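Local coordinates for protein (R)-2-hydroxyglutaryl-CoA dehydratase activating ATPase (PDB 1HUX) that hydrolyses ATP slowly and, as an iron-sulfur homodimer, drives ATP-dependent electron transfer that activates (R)-2-hydroxyglutaryl-CoA dehydratase, at residues 86-100 and 108-120. Sequence-based numbering, arbitrary orientation.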
# COMPACT_ATOMS: atom_id res chain seq x y z
N HIS A 86 -7.13 -25.22 4.84
CA HIS A 86 -7.00 -25.07 3.40
C HIS A 86 -6.26 -26.25 2.80
O HIS A 86 -6.61 -26.74 1.72
CB HIS A 86 -6.29 -23.77 3.07
CG HIS A 86 -7.21 -22.60 2.98
ND1 HIS A 86 -8.10 -22.43 1.94
CD2 HIS A 86 -7.38 -21.53 3.80
CE1 HIS A 86 -8.78 -21.31 2.13
NE2 HIS A 86 -8.36 -20.75 3.25
N ALA A 87 -5.25 -26.71 3.53
CA ALA A 87 -4.46 -27.85 3.08
C ALA A 87 -5.33 -29.10 3.11
O ALA A 87 -5.36 -29.88 2.15
CB ALA A 87 -3.24 -28.02 3.99
N MET A 88 -6.06 -29.27 4.21
CA MET A 88 -6.95 -30.41 4.37
C MET A 88 -8.04 -30.39 3.30
O MET A 88 -8.27 -31.39 2.62
CB MET A 88 -7.58 -30.38 5.77
CG MET A 88 -7.38 -31.65 6.57
SD MET A 88 -7.97 -33.08 5.69
CE MET A 88 -6.44 -33.70 4.99
N GLY A 89 -8.69 -29.23 3.15
CA GLY A 89 -9.76 -29.07 2.17
C GLY A 89 -9.31 -29.26 0.73
O GLY A 89 -9.98 -29.93 -0.09
N ALA A 90 -8.17 -28.66 0.41
CA ALA A 90 -7.62 -28.77 -0.94
C ALA A 90 -7.50 -30.25 -1.27
O ALA A 90 -7.94 -30.71 -2.34
CB ALA A 90 -6.27 -28.09 -0.99
N SER A 91 -6.92 -30.99 -0.31
CA SER A 91 -6.69 -32.42 -0.47
C SER A 91 -7.95 -33.21 -0.71
O SER A 91 -7.92 -34.20 -1.44
CB SER A 91 -5.97 -32.98 0.75
OG SER A 91 -4.64 -32.50 0.79
N PHE A 92 -9.05 -32.75 -0.13
CA PHE A 92 -10.33 -33.41 -0.31
C PHE A 92 -10.83 -33.18 -1.74
O PHE A 92 -11.45 -34.05 -2.33
CB PHE A 92 -11.35 -32.86 0.70
CG PHE A 92 -12.71 -33.50 0.60
CD1 PHE A 92 -13.02 -34.63 1.35
CD2 PHE A 92 -13.67 -33.00 -0.28
CE1 PHE A 92 -14.27 -35.27 1.22
CE2 PHE A 92 -14.92 -33.62 -0.42
CZ PHE A 92 -15.22 -34.76 0.33
N ILE A 93 -10.55 -32.00 -2.28
CA ILE A 93 -11.00 -31.67 -3.63
C ILE A 93 -10.02 -32.16 -4.71
O ILE A 93 -10.42 -32.69 -5.75
CB ILE A 93 -11.18 -30.14 -3.80
CG1 ILE A 93 -11.91 -29.55 -2.61
CG2 ILE A 93 -11.95 -29.85 -5.07
CD1 ILE A 93 -11.95 -28.04 -2.65
N TRP A 94 -8.73 -31.95 -4.45
CA TRP A 94 -7.69 -32.36 -5.39
C TRP A 94 -6.67 -33.18 -4.63
O TRP A 94 -5.85 -32.64 -3.88
CB TRP A 94 -7.02 -31.13 -5.99
CG TRP A 94 -7.94 -30.18 -6.69
CD1 TRP A 94 -8.50 -30.33 -7.93
CD2 TRP A 94 -8.38 -28.90 -6.20
NE1 TRP A 94 -9.26 -29.22 -8.25
CE2 TRP A 94 -9.21 -28.33 -7.20
CE3 TRP A 94 -8.16 -28.19 -5.01
CZ2 TRP A 94 -9.81 -27.08 -7.06
CZ3 TRP A 94 -8.77 -26.94 -4.86
CH2 TRP A 94 -9.58 -26.40 -5.88
N PRO A 95 -6.71 -34.51 -4.81
CA PRO A 95 -5.79 -35.45 -4.15
C PRO A 95 -4.30 -35.15 -4.34
O PRO A 95 -3.51 -35.32 -3.42
CB PRO A 95 -6.18 -36.79 -4.76
CG PRO A 95 -7.65 -36.59 -5.11
CD PRO A 95 -7.66 -35.22 -5.68
N ASN A 96 -3.94 -34.67 -5.53
CA ASN A 96 -2.54 -34.39 -5.82
C ASN A 96 -2.04 -32.98 -5.56
O ASN A 96 -0.98 -32.59 -6.06
CB ASN A 96 -2.25 -34.77 -7.27
CG ASN A 96 -2.63 -36.20 -7.57
OD1 ASN A 96 -2.30 -37.10 -6.79
ND2 ASN A 96 -3.31 -36.43 -8.69
N VAL A 97 -2.79 -32.22 -4.78
CA VAL A 97 -2.36 -30.86 -4.48
C VAL A 97 -1.04 -30.94 -3.75
O VAL A 97 -0.76 -31.93 -3.07
CB VAL A 97 -3.35 -30.11 -3.55
CG1 VAL A 97 -4.63 -29.85 -4.28
CG2 VAL A 97 -3.61 -30.92 -2.28
N HIS A 98 -0.24 -29.90 -3.89
CA HIS A 98 1.05 -29.81 -3.21
C HIS A 98 1.30 -28.35 -2.95
O HIS A 98 2.07 -27.97 -2.08
CB HIS A 98 2.14 -30.42 -4.07
CG HIS A 98 2.18 -31.92 -4.04
ND1 HIS A 98 2.48 -32.63 -2.90
CD2 HIS A 98 1.94 -32.83 -5.01
CE1 HIS A 98 2.44 -33.92 -3.17
NE2 HIS A 98 2.12 -34.07 -4.45
N THR A 99 0.59 -27.53 -3.73
CA THR A 99 0.69 -26.09 -3.62
C THR A 99 -0.70 -25.47 -3.71
O THR A 99 -1.46 -25.71 -4.67
CB THR A 99 1.61 -25.49 -4.73
OG1 THR A 99 2.96 -25.94 -4.55
CG2 THR A 99 1.59 -23.97 -4.68
N VAL A 100 -1.04 -24.67 -2.70
CA VAL A 100 -2.34 -24.01 -2.63
C VAL A 100 -2.20 -22.50 -2.57
O VAL A 100 -1.60 -21.95 -1.64
CB VAL A 100 -3.15 -24.47 -1.37
CG1 VAL A 100 -4.45 -23.70 -1.29
CG2 VAL A 100 -3.47 -25.97 -1.43
N VAL A 108 -3.16 -12.75 1.44
CA VAL A 108 -2.84 -13.77 0.45
C VAL A 108 -1.92 -14.75 1.15
O VAL A 108 -1.26 -14.38 2.13
CB VAL A 108 -2.06 -13.22 -0.75
CG1 VAL A 108 -2.17 -14.18 -1.91
CG2 VAL A 108 -2.58 -11.86 -1.14
N LYS A 109 -1.85 -15.98 0.65
CA LYS A 109 -0.98 -17.00 1.25
C LYS A 109 -0.84 -18.22 0.34
O LYS A 109 -1.82 -18.72 -0.23
CB LYS A 109 -1.51 -17.40 2.63
CG LYS A 109 -2.88 -18.04 2.64
CD LYS A 109 -3.32 -18.33 4.07
CE LYS A 109 -4.21 -17.21 4.63
NZ LYS A 109 -5.62 -17.30 4.13
N VAL A 110 0.40 -18.67 0.17
CA VAL A 110 0.66 -19.83 -0.68
C VAL A 110 1.10 -20.95 0.24
O VAL A 110 2.01 -20.78 1.05
CB VAL A 110 1.77 -19.56 -1.70
CG1 VAL A 110 1.75 -20.65 -2.75
CG2 VAL A 110 1.57 -18.20 -2.33
N ILE A 111 0.45 -22.09 0.10
CA ILE A 111 0.73 -23.23 0.96
C ILE A 111 1.24 -24.49 0.25
O ILE A 111 0.68 -24.92 -0.77
CB ILE A 111 -0.55 -23.59 1.78
CG1 ILE A 111 -1.04 -22.35 2.54
CG2 ILE A 111 -0.25 -24.73 2.76
CD1 ILE A 111 -2.40 -22.55 3.18
N HIS A 112 2.31 -25.07 0.79
CA HIS A 112 2.82 -26.30 0.22
C HIS A 112 2.14 -27.41 1.02
O HIS A 112 2.17 -27.41 2.26
CB HIS A 112 4.34 -26.39 0.38
CG HIS A 112 4.93 -27.60 -0.29
ND1 HIS A 112 5.43 -28.68 0.41
CD2 HIS A 112 4.99 -27.95 -1.60
CE1 HIS A 112 5.77 -29.64 -0.43
NE2 HIS A 112 5.52 -29.22 -1.66
N VAL A 113 1.53 -28.35 0.31
CA VAL A 113 0.79 -29.44 0.95
C VAL A 113 1.33 -30.83 0.70
O VAL A 113 1.68 -31.19 -0.43
CB VAL A 113 -0.71 -29.44 0.49
CG1 VAL A 113 -1.44 -30.61 1.12
CG2 VAL A 113 -1.38 -28.12 0.85
N GLU A 114 1.37 -31.62 1.77
CA GLU A 114 1.84 -33.00 1.73
C GLU A 114 0.93 -33.81 2.66
O GLU A 114 0.87 -33.52 3.87
CB GLU A 114 3.30 -33.11 2.20
CG GLU A 114 4.31 -32.46 1.26
CD GLU A 114 4.60 -33.30 0.01
OE1 GLU A 114 3.71 -34.05 -0.45
OE2 GLU A 114 5.73 -33.18 -0.52
N ASN A 115 0.24 -34.80 2.09
CA ASN A 115 -0.68 -35.65 2.87
C ASN A 115 -1.63 -34.73 3.63
O ASN A 115 -1.60 -34.70 4.86
CB ASN A 115 0.07 -36.52 3.89
CG ASN A 115 0.93 -37.60 3.24
OD1 ASN A 115 0.43 -38.43 2.48
ND2 ASN A 115 2.22 -37.59 3.54
N GLY A 116 -2.44 -33.98 2.88
CA GLY A 116 -3.40 -33.06 3.48
C GLY A 116 -2.89 -32.16 4.59
O GLY A 116 -3.66 -31.63 5.38
N THR A 117 -1.58 -31.97 4.64
CA THR A 117 -1.00 -31.13 5.67
C THR A 117 -0.17 -29.96 5.11
O THR A 117 0.33 -30.00 3.97
CB THR A 117 -0.11 -31.96 6.59
OG1 THR A 117 -0.88 -33.04 7.12
CG2 THR A 117 0.46 -31.11 7.73
N MET A 118 -0.04 -28.93 5.93
CA MET A 118 0.71 -27.75 5.52
C MET A 118 2.18 -27.93 5.87
O MET A 118 2.57 -27.86 7.03
CB MET A 118 0.14 -26.52 6.20
CG MET A 118 0.85 -25.24 5.84
SD MET A 118 1.88 -24.66 7.20
CE MET A 118 3.47 -25.16 6.72
N THR A 119 2.97 -28.18 4.83
CA THR A 119 4.41 -28.39 4.96
C THR A 119 5.11 -27.07 5.21
O THR A 119 5.79 -26.90 6.21
CB THR A 119 4.95 -28.99 3.66
OG1 THR A 119 4.56 -30.36 3.57
CG2 THR A 119 6.47 -28.84 3.60
N ASN A 120 4.92 -26.14 4.28
CA ASN A 120 5.52 -24.81 4.38
C ASN A 120 4.54 -23.82 3.78
O ASN A 120 3.61 -24.23 3.06
CB ASN A 120 6.86 -24.77 3.62
CG ASN A 120 7.55 -23.41 3.75
OD1 ASN A 120 7.59 -22.83 4.83
ND2 ASN A 120 8.11 -22.92 2.64
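The actin-type fold of this ATPase offers a compact example of a helix packed on a β-meander: strands 99-104, 107-114 and 117-124 follow one another in sequence, each antiparallel to the next, and helix 82-93 lies against one face of their sheet. T99 and H112 form a non-hydrogen-bonded pair, V100 and I111 the hydrogen-bonded pair beside it, with I111 N giving to V100 O (2.7 Å) and V100 N to I111 O. Just beyond the T99-H112 pair, V113 N donates to H98 O, and the imidazole of H98 adds a side-chain bond to the same residue: ND1 donates to V113 O at 3.0 Å. Its CG stands anti to the carbonyl carbon (chi1 -79°), which brings ND1 over to that oxygen. The donor lies nearly on the C=O line, but the N-H...O angle is bent (138°) and V113 O sits out of the ring plane. E114 OE1 instead meets the ring at its edge, in plane, with the carboxylate turned 80° from the imidazole. A leucine in place of H98 would probably leave V113 O without its side-chain donor.

On the helix-facing side, V113 CG2 wedges between A87 CB (3.7 Å) and V100 CG2, while CG1 meets V97 CG2. At the β-turn, G116, at positive phi, turns the chain beneath the helix, and M88 CE, carried there by a chain bent at chi2 and chi3, comes within 3.5 Å of G116 CA. Nearby, S91 OG donates to A87 O, which also accepts from S91 N on its opposite face. Further along, K109 NZ forms salt bridges with D102 and D107, near the bound ADP. The chemistry thus divides: apolar branches join helix to sheet, while the H98 imidazole adds a second polar link to V113 beyond the backbone pairing.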